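Local coordinates for protein peptidase S15/CocE/NonD (PDB 4PF1) that acts as an aminopeptidase, a serine peptidase of the alpha/beta-hydrolase fold that probably cleaves residues from the amino ends of peptides, at residues 66-71 with 212-217; 105-110 with 129-134. All coordinates share one frame; numbering follows the deposited sequence.

Contact 1. Residues 66-71 with 212-217; sequences RTPYHA and YNQEAT
A single side-chain-to-backbone hydrogen bond ties the loop after strand 60-67, at the C-terminal end of an inner strand of the central alpha/beta-hydrolase sheet, to the C-terminal part of helix 204-215. Q214 reaches across from the helix and donates an N-H from NE2 to the carbonyl O of P68 at 3.0 Å. The bond is fairly straight at nitrogen (158°) and lies in the plane of the glutamine amide, but it comes in above the carbonyl plane of P68. A bend at chi2 (-69°) carries that amide past the Y69 ring, with NE2 3.6 Å from Y69 CE1 and OE1 in the ring plane at its edge. OE1 is itself bonded to N220, so both ends of the amide are engaged and its rotation is fixed. On the loop side P68 CG sits over one face of the Y69 ring, 3.7 Å above its centre. An ST turn, Y69 N to T67 OG1 at 2.9 Å, shapes the backbone there. Y69 OH bonds to Y210 OH, one turn earlier on helix 204-215, while Y162 and E163 of helix 162-169 pack against the tyrosine and F23 of the second subunit meets Y212 on the helix.

Contact 2. Residues 105-110 with 129-134; sequences DVRGKY and TGTDHS
A type II beta turn, V106 to K109, follows strand 100-105 of the alpha/beta-hydrolase sheet and packs against the N-terminal end of helix 133-147. Its backbone closes through K109 N to V106 O at 3.2 Å, and G108 takes the positive-phi position of the turn. Two side chains at its start, V106 and R107, reach the segment 129-134. The first touch is apolar: V106 CG1 approaches H133 CE1 at 3.7 Å, meeting the imidazole at its edge, with V106 CB also lying in the ring plane. ND1 of the histidine is satisfied outside the two segments, by R66, while T166 of helix 162-169 touches both V106 and H133 and adds to their packing.

The second touch is polar without being a hydrogen bond. R107 runs out extended, CG anti to the backbone N (chi1 -170°), until a bend at chi3 turns the guanidinium so that T131 comes over one of its faces. From there the hydroxyl cannot be met by an N-H pointing at it, since those lie in the group's own plane. They are used on acids instead: NH2 forms a salt bridge with D43 and NH1 another with D136 of helix 133-147, which fix the orientation of the group under the threonine hydroxyl.

D132 is the N-cap of the helix. Its OD1 accepts from S134 OG on the syn side, 23° out of the carboxylate plane, and weakly from S134 N at 3.1 Å, while OD2 accepts from T123 N. Just ahead of the cap, T131 stands with OG1 between its backbone N and carbonyl carbon (chi1 63°), which sets that oxygen 3.2 Å from R107 CZ, above the centre of the guanidinium.

In the fold
The two contacts have centres 12 Å apart within the peptidase family region, and both segments of contact 2 fall, in sequence, between the two of contact 1. Their first segments leave neighbouring parallel strands, 60-67 and 100-105, whose ends are joined by backbone bonding between T67 and V106. Two further bonds link them directly: A71 N to D105 OD1 and K109 NZ to Q214 O. The beta turn of contact 2 thus reaches Q214 of helix 204-215, while helix 162-169 packs against residues of both. Y69 of contact 1 lies near, without touching, a probable Ser-His-Asp triad, and its side chain is about 4 Å from a bound glycerol.

Contact 1. Residues 66-71 with 212-217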
loop_
_atom_site.group_PDB
_atom_site.type_symbol
_atom_site.label_atom_id
_atom_site.label_comp_id
_atom_site.label_asym_id
_atom_site.label_seq_id
_atom_site.Cartn_x
_atom_site.Cartn_y
_atom_site.Cartn_z
ATOM N N ARG A 66 -35.225 2.081 -11.156
ATOM C CA ARG A 66 -35.777 0.731 -11.288
ATOM C C ARG A 66 -34.623 -0.225 -11.584
ATOM O O ARG A 66 -33.916 -0.050 -12.580
ATOM C CB ARG A 66 -36.875 0.708 -12.368
ATOM C CG ARG A 66 -37.946 1.796 -12.131
ATOM C CD ARG A 66 -39.168 1.669 -13.018
ATOM N NE ARG A 66 -39.906 0.437 -12.748
ATOM C CZ ARG A 66 -39.912 -0.620 -13.553
ATOM N NH1 ARG A 66 -40.576 -1.712 -13.215
ATOM N NH2 ARG A 66 -39.247 -0.590 -14.702
ATOM N N THR A 67 -34.374 -1.176 -10.662
ATOM C CA THR A 67 -33.177 -2.014 -10.688
ATOM C C THR A 67 -33.414 -3.541 -10.638
ATOM O O THR A 67 -34.233 -4.014 -9.849
ATOM C CB THR A 67 -32.268 -1.612 -9.477
ATOM O OG1 THR A 67 -31.057 -2.368 -9.488
ATOM C CG2 THR A 67 -32.967 -1.766 -8.113
ATOM N N PRO A 68 -32.565 -4.334 -11.346
ATOM C CA PRO A 68 -32.598 -5.791 -11.159
ATOM C C PRO A 68 -31.508 -6.226 -10.148
ATOM O O PRO A 68 -31.145 -7.404 -10.110
ATOM C CB PRO A 68 -32.278 -6.303 -12.560
ATOM C CG PRO A 68 -31.286 -5.257 -13.099
ATOM C CD PRO A 68 -31.523 -3.958 -12.331
ATOM N N TYR A 69 -30.947 -5.258 -9.365
ATOM C CA TYR A 69 -29.816 -5.511 -8.462
ATOM C C TYR A 69 -30.133 -5.298 -6.972
ATOM O O TYR A 69 -29.270 -4.815 -6.230
ATOM C CB TYR A 69 -28.593 -4.652 -8.864
ATOM C CG TYR A 69 -28.202 -4.779 -10.322
ATOM C CD1 TYR A 69 -27.859 -6.013 -10.868
ATOM C CD2 TYR A 69 -28.141 -3.661 -11.148
ATOM C CE1 TYR A 69 -27.508 -6.138 -12.210
ATOM C CE2 TYR A 69 -27.796 -3.774 -12.493
ATOM C CZ TYR A 69 -27.474 -5.015 -13.019
ATOM O OH TYR A 69 -27.127 -5.136 -14.342
ATOM N N HIS A 70 -31.331 -5.731 -6.521
ATOM C CA HIS A 70 -31.751 -5.723 -5.107
ATOM C C HIS A 70 -31.948 -4.294 -4.560
ATOM O O HIS A 70 -31.039 -3.736 -3.939
ATOM C CB HIS A 70 -30.728 -6.506 -4.239
ATOM C CG HIS A 70 -31.290 -7.148 -3.010
ATOM N ND1 HIS A 70 -32.614 -6.983 -2.639
ATOM C CD2 HIS A 70 -30.686 -7.968 -2.122
ATOM C CE1 HIS A 70 -32.765 -7.688 -1.530
ATOM N NE2 HIS A 70 -31.633 -8.301 -1.184
ATOM N N ALA A 71 -33.163 -3.736 -4.749
ATOM C CA ALA A 71 -33.544 -2.394 -4.285
ATOM C C ALA A 71 -33.276 -2.205 -2.785
ATOM O O ALA A 71 -32.865 -1.120 -2.378
ATOM C CB ALA A 71 -35.014 -2.136 -4.583
ATOM N N TYR A 212 -25.925 -16.254 -15.527
ATOM C CA TYR A 212 -26.017 -17.288 -14.495
ATOM C C TYR A 212 -26.482 -16.693 -13.168
ATOM O O TYR A 212 -27.463 -17.161 -12.612
ATOM C CB TYR A 212 -24.651 -17.979 -14.317
ATOM C CG TYR A 212 -24.683 -19.232 -13.469
ATOM C CD1 TYR A 212 -24.536 -19.166 -12.086
ATOM C CD2 TYR A 212 -24.775 -20.491 -14.056
ATOM C CE1 TYR A 212 -24.525 -20.321 -11.303
ATOM C CE2 TYR A 212 -24.755 -21.654 -13.285
ATOM C CZ TYR A 212 -24.632 -21.564 -11.908
ATOM O OH TYR A 212 -24.620 -22.706 -11.144
ATOM N N ASN A 213 -25.777 -15.657 -12.668
ATOM C CA ASN A 213 -26.063 -15.007 -11.386
ATOM C C ASN A 213 -27.452 -14.364 -11.348
ATOM O O ASN A 213 -28.200 -14.598 -10.404
ATOM C CB ASN A 213 -24.979 -13.954 -11.062
ATOM C CG ASN A 213 -23.625 -14.548 -10.759
ATOM O OD1 ASN A 213 -23.504 -15.700 -10.344
ATOM N ND2 ASN A 213 -22.569 -13.774 -10.966
ATOM N N GLN A 214 -27.804 -13.586 -12.374
ATOM C CA GLN A 214 -29.089 -12.886 -12.439
ATOM C C GLN A 214 -30.272 -13.797 -12.824
ATOM O O GLN A 214 -31.423 -13.400 -12.609
ATOM C CB GLN A 214 -29.015 -11.714 -13.446
ATOM C CG GLN A 214 -28.033 -10.596 -13.063
ATOM C CD GLN A 214 -28.477 -9.811 -11.853
ATOM O OE1 GLN A 214 -27.847 -9.853 -10.799
ATOM N NE2 GLN A 214 -29.563 -9.065 -11.984
ATOM N N GLU A 215 -30.020 -14.981 -13.433
ATOM C CA GLU A 215 -31.144 -15.800 -13.915
ATOM C C GLU A 215 -31.223 -17.241 -13.378
ATOM O O GLU A 215 -32.211 -17.921 -13.680
ATOM C CB GLU A 215 -31.176 -15.831 -15.441
ATOM C CG GLU A 215 -31.320 -14.453 -16.056
ATOM C CD GLU A 215 -31.726 -14.450 -17.509
ATOM O OE1 GLU A 215 -31.508 -15.473 -18.197
ATOM O OE2 GLU A 215 -32.308 -13.436 -17.951
ATOM N N ALA A 216 -30.239 -17.714 -12.585
ATOM C CA ALA A 216 -30.364 -19.062 -12.006
ATOM C C ALA A 216 -31.521 -19.075 -10.993
ATOM O O ALA A 216 -32.353 -19.981 -11.018
ATOM C CB ALA A 216 -29.063 -19.491 -11.339
ATOM N N THR A 217 -31.606 -18.016 -10.157
ATOM C CA THR A 217 -32.672 -17.830 -9.166
ATOM C C THR A 217 -33.200 -16.391 -9.200
ATOM O O THR A 217 -32.522 -15.487 -9.697
ATOM C CB THR A 217 -32.186 -18.176 -7.746
ATOM O OG1 THR A 217 -30.998 -17.438 -7.456
ATOM C CG2 THR A 217 -31.966 -19.668 -7.539
#

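Contact 2. Residues 105-110 with 129-134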
loop_
_atom_site.group_PDB
_atom_site.type_symbol
_atom_site.label_atom_id
_atom_site.label_comp_id
_atom_site.label_asym_id
_atom_site.label_seq_id
_atom_site.Cartn_x
_atom_site.Cartn_y
_atom_site.Cartn_z
ATOM N N ASP A 105 -37.605 -2.945 -7.267
ATOM C CA ASP A 105 -37.158 -4.176 -7.910
ATOM C C ASP A 105 -37.967 -4.352 -9.186
ATOM O O ASP A 105 -39.202 -4.284 -9.137
ATOM C CB ASP A 105 -37.345 -5.399 -6.985
ATOM C CG ASP A 105 -36.389 -5.503 -5.806
ATOM O OD1 ASP A 105 -35.185 -5.209 -5.987
ATOM O OD2 ASP A 105 -36.824 -5.973 -4.732
ATOM N N VAL A 106 -37.290 -4.513 -10.338
ATOM C CA VAL A 106 -37.989 -4.731 -11.610
ATOM C C VAL A 106 -38.726 -6.077 -11.546
ATOM O O VAL A 106 -38.376 -6.930 -10.721
ATOM C CB VAL A 106 -37.059 -4.648 -12.856
ATOM C CG1 VAL A 106 -36.431 -3.262 -12.995
ATOM C CG2 VAL A 106 -35.989 -5.740 -12.836
ATOM N N ARG A 107 -39.742 -6.260 -12.404
ATOM C CA ARG A 107 -40.537 -7.487 -12.476
ATOM C C ARG A 107 -39.642 -8.734 -12.542
ATOM O O ARG A 107 -38.670 -8.765 -13.306
ATOM C CB ARG A 107 -41.472 -7.430 -13.698
ATOM C CG ARG A 107 -42.517 -8.539 -13.762
ATOM C CD ARG A 107 -43.359 -8.425 -15.020
ATOM N NE ARG A 107 -44.323 -7.322 -14.939
ATOM C CZ ARG A 107 -45.622 -7.481 -14.708
ATOM N NH1 ARG A 107 -46.425 -6.427 -14.647
ATOM N NH2 ARG A 107 -46.131 -8.696 -14.558
ATOM N N GLY A 108 -39.955 -9.713 -11.699
ATOM C CA GLY A 108 -39.264 -10.995 -11.651
ATOM C C GLY A 108 -37.955 -11.054 -10.887
ATOM O O GLY A 108 -37.321 -12.112 -10.856
ATOM N N LYS A 109 -37.525 -9.932 -10.265
ATOM C CA LYS A 109 -36.260 -9.910 -9.530
ATOM C C LYS A 109 -36.434 -9.628 -8.046
ATOM O O LYS A 109 -37.225 -8.763 -7.657
ATOM C CB LYS A 109 -35.267 -8.893 -10.137
ATOM C CG LYS A 109 -34.596 -9.347 -11.455
ATOM C CD LYS A 109 -33.944 -10.755 -11.397
ATOM C CE LYS A 109 -32.724 -10.824 -10.499
ATOM N NZ LYS A 109 -32.381 -12.222 -10.151
ATOM N N TYR A 110 -35.651 -10.362 -7.222
ATOM C CA TYR A 110 -35.538 -10.256 -5.767
ATOM C C TYR A 110 -36.900 -10.215 -5.040
ATOM O O TYR A 110 -37.543 -11.255 -4.901
ATOM C CB TYR A 110 -34.666 -9.049 -5.378
ATOM C CG TYR A 110 -33.192 -9.260 -5.660
ATOM C CD1 TYR A 110 -32.363 -9.868 -4.723
ATOM C CD2 TYR A 110 -32.630 -8.866 -6.872
ATOM C CE1 TYR A 110 -31.008 -10.075 -4.979
ATOM C CE2 TYR A 110 -31.272 -9.053 -7.134
ATOM C CZ TYR A 110 -30.464 -9.653 -6.181
ATOM O OH TYR A 110 -29.128 -9.840 -6.428
ATOM N N THR A 129 -46.606 -10.732 -23.088
ATOM C CA THR A 129 -47.089 -10.849 -21.705
ATOM C C THR A 129 -48.205 -9.843 -21.401
ATOM O O THR A 129 -49.026 -10.090 -20.517
ATOM C CB THR A 129 -45.932 -10.703 -20.700
ATOM O OG1 THR A 129 -45.452 -9.356 -20.707
ATOM C CG2 THR A 129 -44.789 -11.686 -20.965
ATOM N N GLY A 130 -48.219 -8.726 -22.126
ATOM C CA GLY A 130 -49.198 -7.663 -21.934
ATOM C C GLY A 130 -48.638 -6.459 -21.201
ATOM O O GLY A 130 -49.193 -5.362 -21.295
ATOM N N THR A 131 -47.529 -6.656 -20.461
ATOM C CA THR A 131 -46.856 -5.590 -19.705
ATOM C C THR A 131 -45.390 -5.470 -20.119
ATOM O O THR A 131 -44.820 -6.413 -20.668
ATOM C CB THR A 131 -46.952 -5.840 -18.180
ATOM O OG1 THR A 131 -46.266 -7.051 -17.850
ATOM C CG2 THR A 131 -48.398 -5.871 -17.665
ATOM N N ASP A 132 -44.784 -4.307 -19.848
ATOM C CA ASP A 132 -43.366 -4.045 -20.090
ATOM C C ASP A 132 -42.864 -3.027 -19.061
ATOM O O ASP A 132 -43.632 -2.632 -18.176
ATOM C CB ASP A 132 -43.099 -3.593 -21.547
ATOM C CG ASP A 132 -43.950 -2.444 -22.053
ATOM O OD1 ASP A 132 -44.022 -1.412 -21.360
ATOM O OD2 ASP A 132 -44.469 -2.544 -23.182
ATOM N N HIS A 133 -41.584 -2.620 -19.149
ATOM C CA HIS A 133 -41.004 -1.671 -18.193
ATOM C C HIS A 133 -41.724 -0.318 -18.206
ATOM O O HIS A 133 -41.843 0.294 -17.152
ATOM C CB HIS A 133 -39.506 -1.473 -18.441
ATOM C CG HIS A 133 -38.659 -2.592 -17.922
ATOM N ND1 HIS A 133 -38.368 -2.712 -16.576
ATOM C CD2 HIS A 133 -38.052 -3.598 -18.592
ATOM C CE1 HIS A 133 -37.602 -3.785 -16.469
ATOM N NE2 HIS A 133 -37.382 -4.350 -17.656
ATOM N N SER A 134 -42.231 0.129 -19.380
ATOM C CA SER A 134 -42.940 1.409 -19.494
ATOM C C SER A 134 -44.328 1.369 -18.825
ATOM O O SER A 134 -44.720 2.356 -18.204
ATOM C CB SER A 134 -43.062 1.846 -20.953
ATOM O OG SER A 134 -44.002 1.076 -21.679
#